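Long-range contacts in nodulation fucosyltransferase NodZ (Bradyrhizobium sp., PDB 2HHC), which belongs to the NodZ family of nodulation proteins in the GT-B clan, whose members are built from two Rossmann-like domains facing each other across a cleft: residues Ile8-Thr13 and Val37-Gly42; Phe15-Trp20 and Cys131-Cys136; Gly82-Arg87 and Thr125-Ala130; Ser21-Trp26 and Arg142-Asn147. All blocks are in the same frame, centred on the assembly; numbering follows the deposited sequence. Where two conformers were deposited one is given.

Contact 1: Ile8-Thr13 and Val37-Gly42; sequences ISRRRT and VIDWRG
The guanidinium of Arg-10 takes Asp-39 at its edge, in plane, with NE 2.7 Å from OD2; water 2 also lies in that plane, and water 3 sits over one face. On the indole of Trp-40, CG2 of Ile-38 covers one face near the rim, and at its edge water 1 links NE1 to OG of Ser-9. The contact joins parallel neighbours 6-10 and 35-39, the strands of a beta-alpha-beta unit in which helix 15-32 makes the crossover. Backbone bonds of 2.8 Å, from Ser-9 N to Val-37 O and from Asp-39 N to Ser-9 O, set the register. Ile-8 and Asp-39 project from the same face of the sheet and run side by side, CG2 to CB 3.8 Å. The Arg-10 chain bends at chi3 (77°), and its NE reaches OD2 from above the carboxylate plane. Arg-41 grips the same carboxylate side-on, its NH2 meeting OD2 from the opposite face. Asp-39 thus serves both arginines; Arg-10 also pairs with Asp-129, and Arg-41 bonds Asn-76. OD1 of Asp-39 takes NE of Arg-41, at 2.9 Å, and the backbone N of Arg-41, at 3.2 Å, the latter closing an Asx turn.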
# COMPACT_ATOMS: atom_id res chain seq x y z
N ILE A 8 10.89 -2.54 -13.97
CA ILE A 8 9.47 -2.84 -14.00
C ILE A 8 9.02 -3.17 -12.61
O ILE A 8 9.54 -4.09 -11.95
CB ILE A 8 9.17 -4.00 -14.95
CG1 ILE A 8 9.75 -3.73 -16.37
CG2 ILE A 8 7.69 -4.23 -14.99
CD1 ILE A 8 9.52 -4.86 -17.34
N SER A 9 8.03 -2.46 -12.09
CA SER A 9 7.42 -2.70 -10.82
C SER A 9 6.13 -3.48 -11.01
O SER A 9 5.12 -2.91 -11.45
CB SER A 9 7.15 -1.38 -10.10
OG SER A 9 6.65 -1.64 -8.79
N ARG A 10 6.16 -4.77 -10.66
CA ARG A 10 5.03 -5.66 -10.78
C ARG A 10 4.52 -5.97 -9.37
O ARG A 10 5.29 -6.50 -8.53
CB ARG A 10 5.47 -6.97 -11.43
CG ARG A 10 6.35 -6.78 -12.65
CD ARG A 10 6.26 -8.05 -13.53
NE ARG A 10 5.00 -8.03 -14.28
CZ ARG A 10 4.07 -8.97 -14.20
NH1 ARG A 10 4.25 -10.06 -13.46
NH2 ARG A 10 2.92 -8.82 -14.85
N ARG A 11 3.24 -5.75 -9.11
CA ARG A 11 2.66 -6.12 -7.82
C ARG A 11 1.16 -6.15 -8.03
O ARG A 11 0.62 -5.37 -8.80
CB ARG A 11 3.07 -5.17 -6.70
CG ARG A 11 3.07 -5.78 -5.34
CD ARG A 11 4.34 -6.59 -5.06
NE ARG A 11 4.23 -7.28 -3.79
CZ ARG A 11 4.28 -8.59 -3.61
NH1 ARG A 11 4.68 -9.41 -4.56
NH2 ARG A 11 4.07 -9.08 -2.42
N ARG A 12 0.52 -7.10 -7.38
CA ARG A 12 -0.87 -7.48 -7.62
C ARG A 12 -1.68 -7.69 -6.35
O ARG A 12 -2.76 -8.29 -6.36
CB ARG A 12 -0.92 -8.78 -8.47
CG ARG A 12 -0.28 -8.62 -9.81
CD ARG A 12 -0.08 -9.88 -10.58
NE ARG A 12 0.83 -10.78 -9.90
CZ ARG A 12 2.16 -10.63 -9.84
NH1 ARG A 12 2.81 -9.68 -10.44
NH2 ARG A 12 2.83 -11.55 -9.17
N THR A 13 -1.11 -7.25 -5.23
CA THR A 13 -1.70 -7.50 -3.94
C THR A 13 -2.39 -6.23 -3.41
O THR A 13 -2.85 -5.39 -4.20
CB THR A 13 -0.60 -7.96 -2.99
OG1 THR A 13 0.47 -7.00 -3.00
CG2 THR A 13 -0.04 -9.31 -3.38
N VAL A 37 8.50 1.42 -15.08
CA VAL A 37 7.28 0.88 -15.65
C VAL A 37 6.43 0.35 -14.48
O VAL A 37 6.88 -0.47 -13.65
CB VAL A 37 7.61 -0.31 -16.56
CG1 VAL A 37 6.34 -0.88 -17.15
CG2 VAL A 37 8.59 0.07 -17.66
N ILE A 38 5.20 0.84 -14.35
CA ILE A 38 4.26 0.40 -13.32
C ILE A 38 3.37 -0.65 -13.98
O ILE A 38 2.59 -0.33 -14.87
CB ILE A 38 3.43 1.55 -12.76
CG1 ILE A 38 4.33 2.73 -12.34
CG2 ILE A 38 2.57 1.02 -11.60
CD1 ILE A 38 3.59 3.92 -11.73
N ASP A 39 3.56 -1.90 -13.58
CA ASP A 39 2.89 -3.05 -14.23
C ASP A 39 2.00 -3.76 -13.23
O ASP A 39 2.43 -4.65 -12.46
CB ASP A 39 3.90 -4.00 -14.83
CG ASP A 39 3.24 -5.16 -15.51
OD1 ASP A 39 2.00 -5.23 -15.63
OD2 ASP A 39 4.04 -6.06 -15.94
N TRP A 40 0.76 -3.29 -13.15
CA TRP A 40 -0.24 -3.86 -12.25
C TRP A 40 -1.23 -4.76 -12.99
O TRP A 40 -2.36 -4.96 -12.58
CB TRP A 40 -0.97 -2.79 -11.48
CG TRP A 40 -0.11 -2.08 -10.46
CD1 TRP A 40 1.22 -2.24 -10.19
CD2 TRP A 40 -0.57 -1.00 -9.60
NE1 TRP A 40 1.60 -1.40 -9.18
CE2 TRP A 40 0.51 -0.64 -8.79
CE3 TRP A 40 -1.80 -0.41 -9.38
CZ2 TRP A 40 0.41 0.37 -7.83
CZ3 TRP A 40 -1.93 0.54 -8.44
CH2 TRP A 40 -0.81 0.93 -7.66
N ARG A 41 -0.79 -5.38 -14.10
CA ARG A 41 -1.55 -6.47 -14.72
C ARG A 41 -1.73 -7.60 -13.75
O ARG A 41 -0.80 -7.97 -13.05
CB ARG A 41 -0.83 -6.99 -15.98
CG ARG A 41 -0.90 -6.00 -17.15
CD ARG A 41 -0.14 -6.44 -18.40
NE ARG A 41 1.27 -6.51 -18.09
CZ ARG A 41 2.18 -6.98 -18.93
NH1 ARG A 41 1.80 -7.32 -20.15
NH2 ARG A 41 3.46 -7.09 -18.55
N GLY A 42 -2.94 -8.12 -13.69
CA GLY A 42 -3.26 -9.25 -12.78
C GLY A 42 -3.55 -8.87 -11.33
O GLY A 42 -3.66 -9.75 -10.45
O HOH W 1 4.06 -1.72 -7.70
O HOH W 2 0.51 -10.10 -14.50
O HOH W 3 1.79 -7.38 -12.13

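Contact 2: Phe15-Trp20 and Cys131-Cys136; sequences FGDCLW and CLMWRC
Trp-20 and Trp-134 meet as an edge-to-face pair: the six-membered ring of Trp-20 presents its edge to the five-membered ring of Trp-134, centroids 4.5 Å apart and planes at 57°. CH2 of Trp-20 stands over the centre of the Trp-134 indole, 3.5 Å from CE2. A CH-pi contact covers a face of Trp-20, where CA of Met-133 lies 3.8 Å from the five-membered centroid and only 4° off the ring normal. The backbone N of Trp-134 lies over this face too, 3.1 Å from NE1 of Trp-20; both are donors, so the approach is not a hydrogen bond. With chi1 at -162°, CG of Trp-20 is anti to the backbone N, and the ring reaches out from the helix against this backbone.

The backbone is a type II turn, Leu-132 to Arg-135, in the loop between strand 125-128 and helix 138-147 of the N-terminal Rossmann-like domain; it lies along the side of helix 15-32, where OG of Ser-21 and OG of Ser-24 bond N and O of Leu-132.

Sulfur supplies the remaining contacts. SD of Met-133 makes a Met-aromatic approach to Trp-20, oblique and 5.2 Å from the six-membered centroid, and also packs on CG of Asp-17, whose carboxylate pairs with Arg-11. SG of Cys-136 sits at the indole edge, 3.9 Å from CD1 of Trp-20.

Polar linkage runs through water 4, which accepts from NE1 of Trp-20 at 2.9 Å and donates to O of Cys-136 at 2.7 Å.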
# COMPACT_ATOMS: atom_id res chain seq x y z
N PHE A 15 -3.03 -2.46 -2.02
CA PHE A 15 -2.38 -1.25 -2.48
C PHE A 15 -1.21 -0.80 -1.58
O PHE A 15 -0.28 -0.18 -2.09
CB PHE A 15 -3.37 -0.12 -2.63
CG PHE A 15 -4.33 -0.28 -3.79
CD1 PHE A 15 -3.91 -0.31 -5.10
CD2 PHE A 15 -5.65 -0.44 -3.53
CE1 PHE A 15 -4.84 -0.48 -6.11
CE2 PHE A 15 -6.56 -0.60 -4.55
CZ PHE A 15 -6.15 -0.59 -5.82
N GLY A 16 -1.26 -1.08 -0.29
CA GLY A 16 -0.12 -0.68 0.56
C GLY A 16 1.17 -1.31 0.10
O GLY A 16 2.20 -0.66 -0.02
N ASP A 17 1.10 -2.60 -0.14
CA ASP A 17 2.26 -3.36 -0.65
C ASP A 17 2.64 -2.87 -2.02
O ASP A 17 3.79 -2.62 -2.34
CB ASP A 17 1.86 -4.84 -0.58
CG ASP A 17 2.94 -5.82 -1.01
OD1 ASP A 17 4.04 -5.44 -1.51
OD2 ASP A 17 2.61 -7.02 -0.91
N CYS A 18 1.66 -2.75 -2.90
CA CYS A 18 1.96 -2.27 -4.26
C CYS A 18 2.70 -0.94 -4.24
O CYS A 18 3.67 -0.75 -4.96
CB CYS A 18 0.68 -2.13 -5.08
SG CYS A 18 -0.20 -3.65 -5.49
N LEU A 19 2.20 0.03 -3.46
CA LEU A 19 2.76 1.36 -3.45
C LEU A 19 4.11 1.46 -2.72
O LEU A 19 4.97 2.24 -3.12
CB LEU A 19 1.76 2.35 -2.81
CG LEU A 19 0.53 2.56 -3.71
CD1 LEU A 19 -0.57 3.33 -2.97
CD2 LEU A 19 0.91 3.21 -5.02
N TRP A 20 4.33 0.64 -1.68
CA TRP A 20 5.64 0.59 -1.01
C TRP A 20 6.65 -0.07 -1.97
O TRP A 20 7.76 0.40 -2.17
CB TRP A 20 5.50 -0.22 0.25
CG TRP A 20 6.59 -0.04 1.29
CD1 TRP A 20 7.88 0.42 1.11
CD2 TRP A 20 6.45 -0.29 2.67
NE1 TRP A 20 8.53 0.46 2.30
CE2 TRP A 20 7.68 0.03 3.29
CE3 TRP A 20 5.41 -0.76 3.46
CZ2 TRP A 20 7.88 -0.14 4.65
CZ3 TRP A 20 5.60 -0.95 4.79
CH2 TRP A 20 6.84 -0.67 5.38
N CYS A 131 7.81 -8.85 -3.12
CA CYS A 131 7.53 -7.82 -2.15
C CYS A 131 8.79 -7.02 -1.88
O CYS A 131 9.80 -7.59 -1.48
CB CYS A 131 7.04 -8.43 -0.87
SG CYS A 131 6.54 -7.21 0.35
N LEU A 132 8.71 -5.71 -2.07
CA LEU A 132 9.84 -4.82 -1.83
C LEU A 132 9.52 -3.83 -0.70
O LEU A 132 10.18 -2.77 -0.59
CB LEU A 132 10.31 -4.14 -3.12
CG LEU A 132 10.91 -5.11 -4.16
CD1 LEU A 132 11.36 -4.34 -5.35
CD2 LEU A 132 12.11 -5.89 -3.60
N MET A 133 8.59 -4.19 0.16
CA MET A 133 8.40 -3.47 1.40
C MET A 133 9.70 -3.44 2.13
O MET A 133 10.39 -4.42 2.20
CB MET A 133 7.27 -4.08 2.26
CG MET A 133 5.92 -3.89 1.63
SD MET A 133 4.62 -4.94 2.33
CE MET A 133 4.74 -4.63 4.04
N TRP A 134 10.02 -2.26 2.71
CA TRP A 134 11.22 -1.99 3.52
C TRP A 134 12.51 -1.88 2.69
O TRP A 134 13.61 -1.79 3.27
CB TRP A 134 11.44 -3.00 4.64
CG TRP A 134 10.29 -3.20 5.55
CD1 TRP A 134 9.41 -4.22 5.52
CD2 TRP A 134 9.88 -2.33 6.59
NE1 TRP A 134 8.46 -4.05 6.49
CE2 TRP A 134 8.74 -2.92 7.18
CE3 TRP A 134 10.37 -1.14 7.11
CZ2 TRP A 134 8.07 -2.34 8.28
CZ3 TRP A 134 9.70 -0.55 8.20
CH2 TRP A 134 8.56 -1.16 8.75
N ARG A 135 12.42 -1.91 1.37
CA ARG A 135 13.66 -1.93 0.55
C ARG A 135 13.89 -0.57 -0.12
O ARG A 135 14.36 -0.45 -1.26
CB ARG A 135 13.59 -3.06 -0.48
CG ARG A 135 13.37 -4.47 0.11
CD ARG A 135 14.32 -4.84 1.13
NE ARG A 135 14.37 -6.28 1.44
CZ ARG A 135 13.60 -6.92 2.34
NH1 ARG A 135 12.66 -6.31 3.04
NH2 ARG A 135 13.80 -8.21 2.56
N CYS A 136 13.56 0.47 0.63
CA CYS A 136 13.79 1.85 0.21
C CYS A 136 13.65 2.77 1.41
O CYS A 136 13.30 2.36 2.52
CB CYS A 136 12.77 2.27 -0.83
SG CYS A 136 11.05 2.33 -0.24
O HOH W 4 10.82 1.80 3.52

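Contact 3: Gly82-Arg87 and Thr125-Ala130; sequences GPFFPR and TIVCDA
Phe-84 turns CG anti to its own carbonyl carbon (chi1 -56°), which lays the ring alongside Thr-125, CD1 3.7 Å from CB. In Phe-85 the first torsion is near 180° instead (chi1 -176°): the ring swings off to Leu-114 of helix 101-116, and CB is what remains for Ile-126, 3.9 Å from its CD1. Residues 84 and 85 form a short outer strand of the N-terminal sheet, parallel to strand 125-128 and joined to it through helix 101-116 as a beta-alpha-beta unit. Phe-85 turns both its N-H and its C=O to strand 125-128: its N donates to O of Thr-125 at 3.2 Å, and its O accepts from N of Val-127 at 2.7 Å. Before them, Thr-125 N makes a weak bond of 3.4 Å to O of Pro-83. CA of Gly-82 lies over a face of the Phe-84 ring, a placement consistent with the cis peptide before Pro-83. A second cis peptide precedes Pro-86, close to a bound phosphate ion. Val-127 O meets CD of Pro-86 at 3.1 Å, and the cis peptide turns the chain away before Arg-87 could donate to it, consistent with the pairing ending after Phe-85.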
# COMPACT_ATOMS: atom_id res chain seq x y z
N GLY A 82 16.21 -7.25 -22.88
CA GLY A 82 17.12 -8.01 -22.09
C GLY A 82 18.53 -7.49 -22.29
O GLY A 82 18.77 -6.62 -23.15
N PRO A 83 19.48 -8.07 -21.57
CA PRO A 83 19.23 -9.11 -20.58
C PRO A 83 18.47 -8.61 -19.38
O PRO A 83 18.45 -7.37 -19.12
CB PRO A 83 20.62 -9.58 -20.15
CG PRO A 83 21.59 -8.87 -20.97
CD PRO A 83 20.91 -7.78 -21.77
N PHE A 84 17.93 -9.55 -18.62
CA PHE A 84 17.10 -9.25 -17.46
C PHE A 84 17.80 -9.60 -16.14
O PHE A 84 18.66 -10.45 -16.05
CB PHE A 84 15.77 -10.03 -17.57
CG PHE A 84 15.01 -9.74 -18.85
CD1 PHE A 84 14.22 -8.61 -18.99
CD2 PHE A 84 15.20 -10.53 -19.96
CE1 PHE A 84 13.62 -8.33 -20.19
CE2 PHE A 84 14.60 -10.21 -21.16
CZ PHE A 84 13.83 -9.16 -21.28
N PHE A 85 17.37 -8.92 -15.09
CA PHE A 85 17.69 -9.25 -13.71
C PHE A 85 16.37 -9.14 -12.94
O PHE A 85 15.61 -8.20 -13.13
CB PHE A 85 18.68 -8.23 -13.12
CG PHE A 85 19.14 -8.57 -11.73
CD1 PHE A 85 18.36 -8.23 -10.63
CD2 PHE A 85 20.28 -9.27 -11.52
CE1 PHE A 85 18.76 -8.59 -9.34
CE2 PHE A 85 20.69 -9.60 -10.24
CZ PHE A 85 19.94 -9.25 -9.17
N PRO A 86 16.08 -10.05 -12.01
CA PRO A 86 16.87 -11.24 -11.65
C PRO A 86 17.05 -12.23 -12.82
O PRO A 86 16.34 -12.17 -13.83
CB PRO A 86 16.03 -11.86 -10.54
CG PRO A 86 15.30 -10.73 -9.93
CD PRO A 86 14.91 -9.90 -11.12
N ARG A 87 18.03 -13.10 -12.70
CA ARG A 87 18.44 -13.95 -13.83
C ARG A 87 17.34 -14.89 -14.30
O ARG A 87 17.30 -15.27 -15.46
CB ARG A 87 19.72 -14.72 -13.49
CG ARG A 87 20.86 -13.76 -13.28
CD ARG A 87 22.26 -14.37 -13.12
NE ARG A 87 22.97 -13.70 -12.01
CZ ARG A 87 23.16 -12.37 -11.89
NH1 ARG A 87 22.71 -11.50 -12.80
NH2 ARG A 87 23.80 -11.89 -10.83
N THR A 125 16.88 -4.47 -18.31
CA THR A 125 15.58 -4.40 -17.62
C THR A 125 15.66 -5.14 -16.31
O THR A 125 16.00 -6.34 -16.29
CB THR A 125 14.46 -4.97 -18.52
OG1 THR A 125 14.32 -4.17 -19.70
CG2 THR A 125 13.09 -4.98 -17.81
N ILE A 126 15.34 -4.44 -15.21
CA ILE A 126 15.20 -5.05 -13.88
C ILE A 126 13.73 -5.38 -13.72
O ILE A 126 12.89 -4.47 -13.79
CB ILE A 126 15.63 -4.09 -12.77
CG1 ILE A 126 17.02 -3.47 -13.06
CG2 ILE A 126 15.58 -4.76 -11.41
CD1 ILE A 126 18.11 -4.37 -13.32
N VAL A 127 13.40 -6.64 -13.43
CA VAL A 127 11.99 -6.99 -13.25
C VAL A 127 11.77 -7.21 -11.77
O VAL A 127 12.34 -8.14 -11.17
CB VAL A 127 11.58 -8.28 -14.03
CG1 VAL A 127 10.04 -8.52 -13.83
CG2 VAL A 127 11.98 -8.16 -15.46
N CYS A 128 10.97 -6.35 -11.14
CA CYS A 128 10.64 -6.45 -9.75
C CYS A 128 9.28 -7.11 -9.57
O CYS A 128 8.28 -6.50 -9.88
CB CYS A 128 10.60 -5.05 -9.08
SG CYS A 128 12.16 -4.15 -9.14
N ASP A 129 9.28 -8.37 -9.15
CA ASP A 129 8.04 -9.15 -9.06
C ASP A 129 8.04 -9.99 -7.76
O ASP A 129 7.83 -11.19 -7.72
CB ASP A 129 7.87 -10.02 -10.33
CG ASP A 129 6.48 -10.48 -10.56
OD1 ASP A 129 5.51 -10.26 -9.76
OD2 ASP A 129 6.30 -11.11 -11.65
N ALA A 130 8.28 -9.26 -6.67
CA ALA A 130 8.30 -9.74 -5.32
C ALA A 130 7.97 -8.57 -4.40
O ALA A 130 7.91 -7.42 -4.83
CB ALA A 130 9.64 -10.30 -4.97

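Contact 4: Ser21-Trp26 and Arg142-Asn147; sequences SLASAW and RLIFRN
Ile-144 is the main bump of this contact, and Leu-22, Ala-23 and Trp-26 shape the hollow that receives it. Its CG1 lies against Ala-23, 3.6 Å from CA and 3.7 Å from CB; with only a methyl there, the backbones come close, Ala-23 CA and Ile-144 CA being 6.0 Å apart. From this point CD1 runs on between the two larger side chains, 4.1 Å from CG of Leu-22 and 4.0 Å from CB of Trp-26. Placing CG1 anti to the carbonyl carbon (chi1 -72°) sets both branches of Ile-144 against Leu-22 from one side, CD1 by CG and CG2 by CD2.

Trp-26 forms one wall and Leu-22 the other, each with CG anti to its backbone N, which carries both side chains out toward helix 138-147. The side chains of Trp-26 and Ile-144 pass alongside with their ends pointing opposite ways, and beyond the isoleucine the indole meets a second bump: in the conformer described, CD2 of Leu-143 sits over one ring face near the rim, 4.1 Å from CZ2. The ring is also tethered through NE1 to the carbonyl of Ile-64. The contact itself is wholly apolar.

Close to a right angle separates the helices, their local axes crossing at 104° and 9.3 Å apart. Helix 15-32 packs on strands 6-10 and 35-39, and helix 138-147 lies beside it, reaching strand 63-64 at the sheet edge: two helices packed together on the Rossmann-like sheet of the N-terminal domain.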
# COMPACT_ATOMS: atom_id res chain seq x y z
N SER A 21 6.25 -1.20 -2.60
CA SER A 21 7.10 -1.87 -3.57
C SER A 21 7.42 -0.98 -4.76
O SER A 21 8.54 -0.99 -5.26
CB SER A 21 6.44 -3.19 -4.00
OG SER A 21 6.32 -4.13 -2.95
N LEU A 22 6.45 -0.17 -5.14
CA LEU A 22 6.68 0.85 -6.21
C LEU A 22 7.76 1.83 -5.82
O LEU A 22 8.64 2.17 -6.61
CB LEU A 22 5.41 1.61 -6.53
CG LEU A 22 5.46 2.67 -7.64
CD1 LEU A 22 5.92 2.01 -8.92
CD2 LEU A 22 4.13 3.27 -7.77
N ALA A 23 7.71 2.33 -4.58
CA ALA A 23 8.73 3.27 -4.08
C ALA A 23 10.15 2.65 -4.20
O ALA A 23 11.11 3.31 -4.56
CB ALA A 23 8.42 3.67 -2.67
N SER A 24 10.25 1.37 -3.90
CA SER A 24 11.55 0.69 -4.03
C SER A 24 12.06 0.63 -5.47
O SER A 24 13.25 0.89 -5.71
CB SER A 24 11.48 -0.68 -3.40
OG SER A 24 11.21 -0.57 -2.00
N ALA A 25 11.17 0.25 -6.36
CA ALA A 25 11.50 0.21 -7.80
C ALA A 25 11.89 1.63 -8.28
O ALA A 25 12.90 1.80 -8.99
CB ALA A 25 10.34 -0.30 -8.58
N TRP A 26 11.12 2.63 -7.88
CA TRP A 26 11.35 4.03 -8.26
C TRP A 26 12.77 4.44 -7.82
O TRP A 26 13.51 5.10 -8.54
CB TRP A 26 10.25 4.95 -7.64
CG TRP A 26 10.59 6.40 -7.93
CD1 TRP A 26 10.28 7.13 -9.03
CD2 TRP A 26 11.42 7.24 -7.11
NE1 TRP A 26 10.82 8.37 -8.93
CE2 TRP A 26 11.59 8.45 -7.79
CE3 TRP A 26 12.05 7.05 -5.86
CZ2 TRP A 26 12.34 9.50 -7.26
CZ3 TRP A 26 12.80 8.06 -5.34
CH2 TRP A 26 12.95 9.26 -6.03
N ARG A 142 7.25 8.48 0.62
CA ARG A 142 6.47 9.73 0.67
C ARG A 142 6.42 10.34 -0.72
O ARG A 142 5.39 10.96 -1.13
CB ARG A 142 7.13 10.71 1.67
CG ARG A 142 7.04 10.24 3.07
CD ARG A 142 7.84 11.21 4.00
NE ARG A 142 7.83 10.78 5.39
CZ ARG A 142 6.82 10.96 6.18
NH1 ARG A 142 5.76 11.62 5.75
NH2 ARG A 142 6.90 10.53 7.42
N LEU A 143 7.51 10.26 -1.45
CA LEU A 143 7.54 10.79 -2.81
C LEU A 143 6.50 10.14 -3.70
O LEU A 143 5.81 10.78 -4.46
CB LEU A 143 8.96 10.76 -3.34
CG LEU A 143 9.04 11.67 -4.54
CD1 LEU A 143 10.38 12.31 -4.54
CD2 LEU A 143 8.75 10.77 -5.74
N ILE A 144 6.32 8.84 -3.59
CA ILE A 144 5.30 8.17 -4.40
C ILE A 144 3.93 8.69 -4.02
O ILE A 144 3.13 9.02 -4.90
CB ILE A 144 5.36 6.64 -4.18
CG1 ILE A 144 6.62 6.07 -4.86
CG2 ILE A 144 4.15 5.94 -4.66
CD1 ILE A 144 6.77 6.27 -6.31
N PHE A 145 3.60 8.74 -2.74
CA PHE A 145 2.25 9.24 -2.35
C PHE A 145 1.96 10.65 -2.79
O PHE A 145 0.82 11.02 -3.05
CB PHE A 145 2.01 9.03 -0.86
CG PHE A 145 1.63 7.61 -0.51
CD1 PHE A 145 0.36 7.12 -0.76
CD2 PHE A 145 2.52 6.81 0.08
CE1 PHE A 145 0.01 5.86 -0.43
CE2 PHE A 145 2.16 5.50 0.39
CZ PHE A 145 0.90 5.07 0.10
N ARG A 146 2.99 11.48 -2.84
CA ARG A 146 2.82 12.87 -3.24
C ARG A 146 2.74 13.06 -4.75
O ARG A 146 2.28 14.12 -5.15
CB ARG A 146 3.95 13.75 -2.66
CG ARG A 146 3.91 13.93 -1.17
CD ARG A 146 5.07 14.82 -0.66
NE ARG A 146 4.96 16.11 -1.24
CZ ARG A 146 4.19 17.05 -0.77
NH1 ARG A 146 3.52 16.84 0.37
NH2 ARG A 146 4.12 18.20 -1.39
N ASN A 147 3.19 12.09 -5.55
CA ASN A 147 3.40 12.29 -6.96
C ASN A 147 2.66 11.38 -7.89
O ASN A 147 2.95 11.31 -9.06
CB ASN A 147 4.92 12.31 -7.23
CG ASN A 147 5.58 13.55 -6.65
OD1 ASN A 147 5.48 14.65 -7.25
ND2 ASN A 147 6.17 13.45 -5.48

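How the contacts relate
From the N terminus, strand 6-10 leads into helix 15-32 and then strand 35-39, and contact 1 closes this first loop. Contacts 2 and 4 open within that helix, so both cross contact 1; they close much later, at 131-136 and 142-147, and cross each other. Contact 3 joins 82-87 to 125-130, in series after contact 1 and nested inside the long loops of contacts 2 and 4. Strand 6-10 pairs with both 35-39 and 125-128, which puts contacts 1 and 3 in one sheet. The chain then leaves strand 125-128 for the turn of contact 2 and helix 138-147 of contact 4, both laid against helix 15-32.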